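Long-range contacts in alpha-rhamnosidase (PDB 6I60), which probably catalyses the hydrolysis of terminal non-reducing alpha-L-rhamnose residues in alpha-L-rhamnosides: residues Ser27-Pro32 / Arg58-Asn63; Gly843-Ile848 / Thr866-Val871. All coordinates share one frame; numbering follows the deposited sequence.

How the interactions relate
Near the N terminus, interaction 1 brings residues 27-32, just ahead of strand 35-37, against residues 58-63, between strands 52-56 and 68-74, closing a 25-residue excursion in the immunoglobulin-like region. Later, interaction 2 closes a 17-residue excursion within the C-terminal beta domain, joining the turn before strand 846-849, and the strand's start, to the turn between strands 859-866 and 869-877 and the start of the latter. The two contacts follow in series, neither nested nor crossed. The centres of interactions 1 and 2 lie about 17 Å apart and their nearest atoms about 7 Å. Both border the interface of these two domains: Asn-63 pairs through its backbone with Ser-934, and Lys-868 reaches Gln-98.

Interaction 1 (Ser27-Pro32 / Arg58-Asn63); sequences SNIYSP and RHLEKN
The Tyr-30 ring is flanked by both loops: CG1 of its neighbour Ile-29 lies over the centre of one face, while His-59 CA approaches the edge close to the ring plane. Leu-60 CD2 comes in obliquely, 3.6 Å from Tyr-30 CE2. Arg-58 turns the edge of its guanidinium toward the tyrosine, the two planes lying 79° apart; with Arg-58 CZ 5.8 Å from the Tyr-30 ring centroid, any cation-pi attraction is weak at most. The other methyl branch of Leu-60 serves Ile-29, CD1 meeting Ile-29 CD1 at 3.7 Å, so the leucine fork spans both residues. The imidazole of His-59 accepts the backbone N-H of Glu-61 at ND1, nearly in the ring plane, which helps fix its rotation. Across the contact His-59 CD2 comes 3.6 Å from Asn-28 OD1, imidazole and amide planes 47° apart, while NE2 has a weak bond to Asp-121 OD2. Between the loops one water donates to Asn-28 OD1 (2.6 Å) and to Arg-58 O (3.1 Å) and accepts from Tyr-30 N. With CG anti to the backbone N (chi1 -167°), the Asn-28 amide is carried to the water; ND2 is bonded to Gln-125 O. At the outer end, Ser-27 OG donates to Glu-61 OE2 over 2.9 Å, meeting the carboxylate on its anti side and somewhat out of its plane. The loops run in roughly opposite directions, a surface packing of the chain entering the N-terminal immunoglobulin-like domain against the loop that links its strands 52-56 and 68-74.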
ATOM      1  N   SER A  27      16.372 -28.500  23.748  1.00 69.57           N
ATOM      2  CA  SER A  27      15.741 -27.362  24.400  1.00 65.79           C
ATOM      3  C   SER A  27      15.062 -26.436  23.402  1.00 68.84           C
ATOM      4  O   SER A  27      14.476 -25.429  23.812  1.00 67.82           O
ATOM      5  CB  SER A  27      16.771 -26.578  25.217  1.00 62.18           C
ATOM      6  OG  SER A  27      16.444 -25.200  25.241  1.00 74.26           O
ATOM      7  N   ASN A  28      15.136 -26.749  22.105  1.00 69.45           N
ATOM      8  CA  ASN A  28      14.467 -25.977  21.059  1.00 59.06           C
ATOM      9  C   ASN A  28      13.093 -26.597  20.824  1.00 55.71           C
ATOM     10  O   ASN A  28      12.858 -27.341  19.870  1.00 55.14           O
ATOM     11  CB  ASN A  28      15.311 -25.961  19.792  1.00 58.78           C
ATOM     12  CG  ASN A  28      14.835 -24.945  18.785  1.00 61.12           C
ATOM     13  OD1 ASN A  28      13.812 -24.289  18.985  1.00 66.78           O
ATOM     14  ND2 ASN A  28      15.574 -24.805  17.692  1.00 54.37           N
ATOM     15  N   ILE A  29      12.165 -26.277  21.731  1.00 58.11           N
ATOM     16  CA  ILE A  29      10.869 -26.950  21.770  1.00 63.26           C
ATOM     17  C   ILE A  29       9.843 -26.354  20.817  1.00 60.46           C
ATOM     18  O   ILE A  29       8.795 -26.976  20.590  1.00 66.22           O
ATOM     19  CB  ILE A  29      10.297 -26.935  23.202  1.00 65.40           C
ATOM     20  CG1 ILE A  29       9.632 -25.589  23.497  1.00 56.33           C
ATOM     21  CG2 ILE A  29      11.392 -27.222  24.219  1.00 60.21           C
ATOM     22  CD1 ILE A  29       8.793 -25.587  24.751  1.00 48.85           C
ATOM     23  N   TYR A  30      10.104 -25.182  20.248  1.00 54.34           N
ATOM     24  CA  TYR A  30       9.135 -24.486  19.410  1.00 55.11           C
ATOM     25  C   TYR A  30       9.546 -24.588  17.947  1.00 59.76           C
ATOM     26  O   TYR A  30      10.660 -24.196  17.580  1.00 59.36           O
ATOM     27  CB  TYR A  30       9.008 -23.021  19.824  1.00 50.34           C
ATOM     28  CG  TYR A  30       8.338 -22.823  21.162  1.00 58.34           C
ATOM     29  CD1 TYR A  30       7.068 -23.328  21.405  1.00 53.49           C
ATOM     30  CD2 TYR A  30       8.975 -22.132  22.183  1.00 56.03           C
ATOM     31  CE1 TYR A  30       6.451 -23.149  22.627  1.00 48.83           C
ATOM     32  CE2 TYR A  30       8.367 -21.948  23.408  1.00 57.93           C
ATOM     33  CZ  TYR A  30       7.105 -22.459  23.625  1.00 58.11           C
ATOM     34  OH  TYR A  30       6.496 -22.277  24.845  1.00 66.30           O
ATOM     35  N   SER A  31       8.647 -25.110  17.120  1.00 57.17           N
ATOM     36  CA  SER A  31       8.839 -25.123  15.681  1.00 55.38           C
ATOM     37  C   SER A  31       8.526 -23.748  15.098  1.00 57.79           C
ATOM     38  O   SER A  31       7.857 -22.931  15.735  1.00 57.58           O
ATOM     39  CB  SER A  31       7.949 -26.188  15.046  1.00 60.43           C
ATOM     40  OG  SER A  31       6.643 -25.690  14.810  1.00 61.00           O
ATOM     41  N   PRO A  32       9.017 -23.457  13.892  1.00 53.23           N
ATOM     42  CA  PRO A  32       8.677 -22.179  13.254  1.00 49.62           C
ATOM     43  C   PRO A  32       7.173 -22.031  13.079  1.00 51.88           C
ATOM     44  O   PRO A  32       6.459 -23.002  12.816  1.00 53.06           O
ATOM     45  CB  PRO A  32       9.399 -22.252  11.905  1.00 51.93           C
ATOM     46  CG  PRO A  32      10.524 -23.197  12.135  1.00 55.33           C
ATOM     47  CD  PRO A  32      10.015 -24.212  13.113  1.00 56.28           C
ATOM     48  N   ARG A  58      10.403 -18.554  17.713  1.00 46.24           N
ATOM     49  CA  ARG A  58      10.130 -18.325  19.126  1.00 53.16           C
ATOM     50  C   ARG A  58      10.934 -19.332  19.934  1.00 59.25           C
ATOM     51  O   ARG A  58      10.956 -20.520  19.599  1.00 63.26           O
ATOM     52  CB  ARG A  58       8.633 -18.461  19.432  1.00 48.74           C
ATOM     53  CG  ARG A  58       8.305 -18.580  20.913  1.00 63.88           C
ATOM     54  CD  ARG A  58       7.269 -17.548  21.335  1.00 73.90           C
ATOM     55  NE  ARG A  58       6.566 -17.938  22.556  1.00 74.98           N
ATOM     56  CZ  ARG A  58       5.440 -17.373  22.982  1.00 80.94           C
ATOM     57  NH1 ARG A  58       4.883 -16.389  22.289  1.00 79.57           N
ATOM     58  NH2 ARG A  58       4.870 -17.793  24.104  1.00 73.70           N
ATOM     59  N   HIS A  59      11.592 -18.862  20.989  1.00 56.34           N
ATOM     60  CA  HIS A  59      12.432 -19.713  21.815  1.00 51.22           C
ATOM     61  C   HIS A  59      12.153 -19.440  23.286  1.00 57.18           C
ATOM     62  O   HIS A  59      11.660 -18.373  23.660  1.00 58.28           O
ATOM     63  CB  HIS A  59      13.920 -19.494  21.512  1.00 57.30           C
ATOM     64  CG  HIS A  59      14.784 -20.672  21.842  1.00 64.20           C
ATOM     65  ND1 HIS A  59      15.331 -20.866  23.092  1.00 61.08           N
ATOM     66  CD2 HIS A  59      15.197 -21.714  21.084  1.00 62.56           C
ATOM     67  CE1 HIS A  59      16.044 -21.978  23.090  1.00 64.20           C
ATOM     68  NE2 HIS A  59      15.979 -22.513  21.883  1.00 66.56           N
ATOM     69  N   LEU A  60      12.481 -20.428  24.121  1.00 61.70           N
ATOM     70  CA  LEU A  60      12.313 -20.263  25.562  1.00 55.58           C
ATOM     71  C   LEU A  60      13.368 -19.329  26.139  1.00 55.98           C
ATOM     72  O   LEU A  60      13.079 -18.543  27.048  1.00 52.81           O
ATOM     73  CB  LEU A  60      12.375 -21.622  26.260  1.00 50.90           C
ATOM     74  CG  LEU A  60      11.236 -22.604  25.992  1.00 61.53           C
ATOM     75  CD1 LEU A  60      11.602 -23.990  26.507  1.00 59.42           C
ATOM     76  CD2 LEU A  60       9.944 -22.110  26.626  1.00 65.50           C
ATOM     77  N   GLU A  61      14.594 -19.402  25.627  1.00 57.14           N
ATOM     78  CA  GLU A  61      15.706 -18.639  26.167  1.00 60.24           C
ATOM     79  C   GLU A  61      15.858 -17.303  25.446  1.00 58.93           C
ATOM     80  O   GLU A  61      15.290 -17.068  24.378  1.00 59.27           O
ATOM     81  CB  GLU A  61      17.005 -19.438  26.063  1.00 65.66           C
ATOM     82  CG  GLU A  61      16.860 -20.916  26.373  1.00 68.22           C
ATOM     83  CD  GLU A  61      18.089 -21.709  25.981  1.00 78.98           C
ATOM     84  OE1 GLU A  61      19.108 -21.081  25.621  1.00 75.67           O
ATOM     85  OE2 GLU A  61      18.037 -22.957  26.032  1.00 82.68           O
ATOM     86  N   LYS A  62      16.644 -16.420  26.055  1.00 61.61           N
ATOM     87  CA  LYS A  62      16.996 -15.141  25.463  1.00 60.70           C
ATOM     88  C   LYS A  62      18.275 -15.277  24.638  1.00 59.56           C
ATOM     89  O   LYS A  62      18.970 -16.295  24.684  1.00 62.76           O
ATOM     90  CB  LYS A  62      17.170 -14.079  26.548  1.00 54.27           C
ATOM     91  CG  LYS A  62      15.880 -13.668  27.235  1.00 59.92           C
ATOM     92  CD  LYS A  62      16.106 -12.478  28.158  1.00 61.86           C
ATOM     93  CE  LYS A  62      14.812 -12.033  28.823  1.00 53.92           C
ATOM     94  NZ  LYS A  62      15.076 -11.195  30.025  1.00 57.44           N
ATOM     95  N   ASN A  63      18.579 -14.226  23.872  1.00 58.45           N
ATOM     96  CA  ASN A  63      19.789 -14.162  23.047  1.00 62.83           C
ATOM     97  C   ASN A  63      19.881 -15.347  22.089  1.00 59.28           C
ATOM     98  O   ASN A  63      20.947 -15.932  21.894  1.00 57.33           O
ATOM     99  CB  ASN A  63      21.047 -14.074  23.914  1.00 58.15           C
ATOM    100  CG  ASN A  63      20.998 -12.925  24.891  1.00 65.97           C
ATOM    101  OD1 ASN A  63      20.976 -11.760  24.494  1.00 73.85           O
ATOM    102  ND2 ASN A  63      20.978 -13.244  26.180  1.00 70.20           N
TER
HETATM  103  O   HOH W   1      12.233 -23.183  20.665  1.00 55.87           O

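Interaction 2 (Gly843-Ile848 / Thr866-Val871); sequences GWNKII and TIKGEV
The first torsions of Trp-844 and Thr-866 bring indole and methyl together: CG of the tryptophan is anti to its carbonyl carbon (chi1 -63°), and in Thr-866 a chi1 of 73° gives the methyl that same place while OG1 sits between the backbone N and the carbonyl carbon. The methyl is thereby carried over one face of the indole and the hydroxyl is turned back into its own chain. Thr-866 opens the tight turn of the beta-hairpin formed by strands 859-866 and 869-877. Its OG1 accepts from Lys-868 N at 3.2 Å, an ST turn, and donates to Gly-869 O, which also takes the backbone N-H of Thr-866 at 2.7 Å. Two bonds thus converge on that carbonyl, the hydroxyl approaching from above its plane. Over the indole, Thr-866 CG2 stands 3.6 Å from the centroid of the five-membered ring of Trp-844 and 14° off the normal, a CH-pi contact.

Farther along the strands, Ile-847 and Val-871 point at each other tip to tip, Ile-847 CD1 lying 3.7 Å from Val-871 CG2. Strands 846-849 and 869-877 belong to different sheets, so this pair is part of the buried apolar packing between the two sheets of the C-terminal beta domain, to which Val-837 adds by touching both Trp-844 and Ile-847. The Lys-868 chain runs alongside the Gly-843 carbonyl with CG, CD and CE, closest where Lys-868 CE lies 3.2 Å from Gly-843 O. This CE also passes Asn-845, whose ND2 is bonded to Pro-842 O, and the Lys-868 NZ beyond it is hydrogen-bonded to Gln-98 OE1 in the N-terminal immunoglobulin-like domain.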
ATOM      1  N   GLY A 843      16.072  -6.164   7.188  1.00 61.34           N
ATOM      2  CA  GLY A 843      15.282  -7.256   7.719  1.00 59.66           C
ATOM      3  C   GLY A 843      15.110  -7.233   9.218  1.00 54.74           C
ATOM      4  O   GLY A 843      14.748  -8.255   9.804  1.00 58.18           O
ATOM      5  N   TRP A 844      15.358  -6.086   9.856  1.00 50.45           N
ATOM      6  CA  TRP A 844      15.323  -5.954  11.312  1.00 55.75           C
ATOM      7  C   TRP A 844      16.295  -6.919  11.987  1.00 55.35           C
ATOM      8  O   TRP A 844      16.057  -7.371  13.110  1.00 52.64           O
ATOM      9  CB  TRP A 844      13.906  -6.148  11.863  1.00 50.96           C
ATOM     10  CG  TRP A 844      12.920  -5.118  11.395  1.00 50.78           C
ATOM     11  CD1 TRP A 844      12.024  -5.245  10.372  1.00 52.87           C
ATOM     12  CD2 TRP A 844      12.725  -3.805  11.936  1.00 53.14           C
ATOM     13  NE1 TRP A 844      11.286  -4.093  10.241  1.00 49.24           N
ATOM     14  CE2 TRP A 844      11.698  -3.192  11.189  1.00 56.34           C
ATOM     15  CE3 TRP A 844      13.321  -3.087  12.978  1.00 51.41           C
ATOM     16  CZ2 TRP A 844      11.254  -1.897  11.452  1.00 52.36           C
ATOM     17  CZ3 TRP A 844      12.880  -1.800  13.235  1.00 48.73           C
ATOM     18  CH2 TRP A 844      11.856  -1.219  12.476  1.00 48.64           C
ATOM     19  N   ASN A 845      17.395  -7.246  11.304  1.00 55.94           N
ATOM     20  CA  ASN A 845      18.413  -8.098  11.911  1.00 59.12           C
ATOM     21  C   ASN A 845      19.021  -7.437  13.139  1.00 60.76           C
ATOM     22  O   ASN A 845      19.384  -8.123  14.102  1.00 54.94           O
ATOM     23  CB  ASN A 845      19.498  -8.435  10.888  1.00 57.42           C
ATOM     24  CG  ASN A 845      19.300  -9.802  10.257  1.00 63.98           C
ATOM     25  OD1 ASN A 845      19.716 -10.821  10.808  1.00 73.71           O
ATOM     26  ND2 ASN A 845      18.658  -9.828   9.093  1.00 65.48           N
ATOM     27  N   LYS A 846      19.135  -6.112  13.125  1.00 60.38           N
ATOM     28  CA  LYS A 846      19.511  -5.332  14.295  1.00 59.03           C
ATOM     29  C   LYS A 846      18.496  -4.213  14.459  1.00 59.04           C
ATOM     30  O   LYS A 846      18.122  -3.560  13.480  1.00 54.99           O
ATOM     31  CB  LYS A 846      20.926  -4.762  14.161  1.00 61.53           C
ATOM     32  CG  LYS A 846      21.340  -3.839  15.297  1.00 65.18           C
ATOM     33  CD  LYS A 846      22.852  -3.706  15.377  1.00 73.13           C
ATOM     34  CE  LYS A 846      23.357  -3.928  16.795  1.00 75.71           C
ATOM     35  NZ  LYS A 846      24.839  -4.074  16.836  1.00 75.35           N
ATOM     36  N   ILE A 847      18.039  -4.006  15.690  1.00 53.99           N
ATOM     37  CA  ILE A 847      17.055  -2.980  16.006  1.00 51.10           C
ATOM     38  C   ILE A 847      17.720  -1.924  16.875  1.00 54.20           C
ATOM     39  O   ILE A 847      18.468  -2.251  17.804  1.00 60.54           O
ATOM     40  CB  ILE A 847      15.823  -3.582  16.711  1.00 54.03           C
ATOM     41  CG1 ILE A 847      15.415  -4.894  16.039  1.00 47.65           C
ATOM     42  CG2 ILE A 847      14.668  -2.592  16.713  1.00 48.90           C
ATOM     43  CD1 ILE A 847      14.317  -5.626  16.763  1.00 47.24           C
ATOM     44  N   ILE A 848      17.453  -0.659  16.569  1.00 56.71           N
ATOM     45  CA  ILE A 848      17.976   0.470  17.330  1.00 53.85           C
ATOM     46  C   ILE A 848      16.824   1.048  18.141  1.00 50.58           C
ATOM     47  O   ILE A 848      15.864   1.588  17.578  1.00 47.41           O
ATOM     48  CB  ILE A 848      18.605   1.533  16.421  1.00 49.49           C
ATOM     49  CG1 ILE A 848      19.626   0.894  15.480  1.00 56.99           C
ATOM     50  CG2 ILE A 848      19.263   2.620  17.252  1.00 54.22           C
ATOM     51  CD1 ILE A 848      20.311   1.880  14.565  1.00 56.72           C
ATOM     52  N   THR A 866       7.006  -7.278  12.611  1.00 50.21           N
ATOM     53  CA  THR A 866       7.903  -7.260  11.467  1.00 53.37           C
ATOM     54  C   THR A 866       8.021  -8.658  10.863  1.00 59.23           C
ATOM     55  O   THR A 866       7.268  -9.576  11.201  1.00 59.32           O
ATOM     56  CB  THR A 866       9.269  -6.720  11.880  1.00 55.96           C
ATOM     57  OG1 THR A 866       9.951  -7.707  12.663  1.00 47.33           O
ATOM     58  CG2 THR A 866       9.112  -5.443  12.697  1.00 49.26           C
ATOM     59  N   ILE A 867       8.983  -8.829   9.951  1.00 57.26           N
ATOM     60  CA  ILE A 867       9.212 -10.127   9.330  1.00 50.90           C
ATOM     61  C   ILE A 867       9.858 -11.107  10.301  1.00 55.17           C
ATOM     62  O   ILE A 867       9.809 -12.323  10.078  1.00 53.10           O
ATOM     63  CB  ILE A 867      10.062  -9.957   8.055  1.00 51.59           C
ATOM     64  CG1 ILE A 867       9.594 -10.922   6.964  1.00 51.10           C
ATOM     65  CG2 ILE A 867      11.549 -10.139   8.353  1.00 51.88           C
ATOM     66  CD1 ILE A 867       8.186 -10.648   6.477  1.00 57.89           C
ATOM     67  N   LYS A 868      10.455 -10.610  11.383  1.00 56.33           N
ATOM     68  CA  LYS A 868      11.086 -11.459  12.383  1.00 55.12           C
ATOM     69  C   LYS A 868      10.218 -11.673  13.614  1.00 54.73           C
ATOM     70  O   LYS A 868      10.599 -12.458  14.489  1.00 58.83           O
ATOM     71  CB  LYS A 868      12.435 -10.863  12.808  1.00 56.20           C
ATOM     72  CG  LYS A 868      13.464 -10.787  11.689  1.00 58.89           C
ATOM     73  CD  LYS A 868      14.861 -10.562  12.242  1.00 56.24           C
ATOM     74  CE  LYS A 868      15.933 -10.857  11.199  1.00 50.75           C
ATOM     75  NZ  LYS A 868      15.718 -12.166  10.528  1.00 59.53           N
ATOM     76  N   GLY A 869       9.073 -11.003  13.706  1.00 52.76           N
ATOM     77  CA  GLY A 869       8.211 -11.133  14.864  1.00 55.65           C
ATOM     78  C   GLY A 869       7.791  -9.800  15.449  1.00 58.80           C
ATOM     79  O   GLY A 869       7.699  -8.800  14.731  1.00 57.82           O
ATOM     80  N   GLU A 870       7.542  -9.770  16.755  1.00 50.97           N
ATOM     81  CA  GLU A 870       7.063  -8.571  17.426  1.00 53.72           C
ATOM     82  C   GLU A 870       8.236  -7.717  17.894  1.00 59.37           C
ATOM     83  O   GLU A 870       9.165  -8.221  18.533  1.00 59.72           O
ATOM     84  CB  GLU A 870       6.175  -8.941  18.614  1.00 53.74           C
ATOM     85  CG  GLU A 870       4.690  -8.934  18.304  1.00 60.31           C
ATOM     86  CD  GLU A 870       3.850  -8.597  19.519  1.00 71.85           C
ATOM     87  OE1 GLU A 870       2.648  -8.937  19.528  1.00 80.03           O
ATOM     88  OE2 GLU A 870       4.395  -7.991  20.467  1.00 70.90           O
ATOM     89  N   VAL A 871       8.185  -6.426  17.573  1.00 54.77           N
ATOM     90  CA  VAL A 871       9.162  -5.441  18.022  1.00 52.29           C
ATOM     91  C   VAL A 871       8.413  -4.358  18.786  1.00 55.25           C
ATOM     92  O   VAL A 871       7.430  -3.804  18.279  1.00 55.92           O
ATOM     93  CB  VAL A 871       9.948  -4.837  16.843  1.00 52.18           C
ATOM     94  CG1 VAL A 871      10.947  -3.803  17.343  1.00 53.20           C
ATOM     95  CG2 VAL A 871      10.653  -5.930  16.053  1.00 45.55           C
TER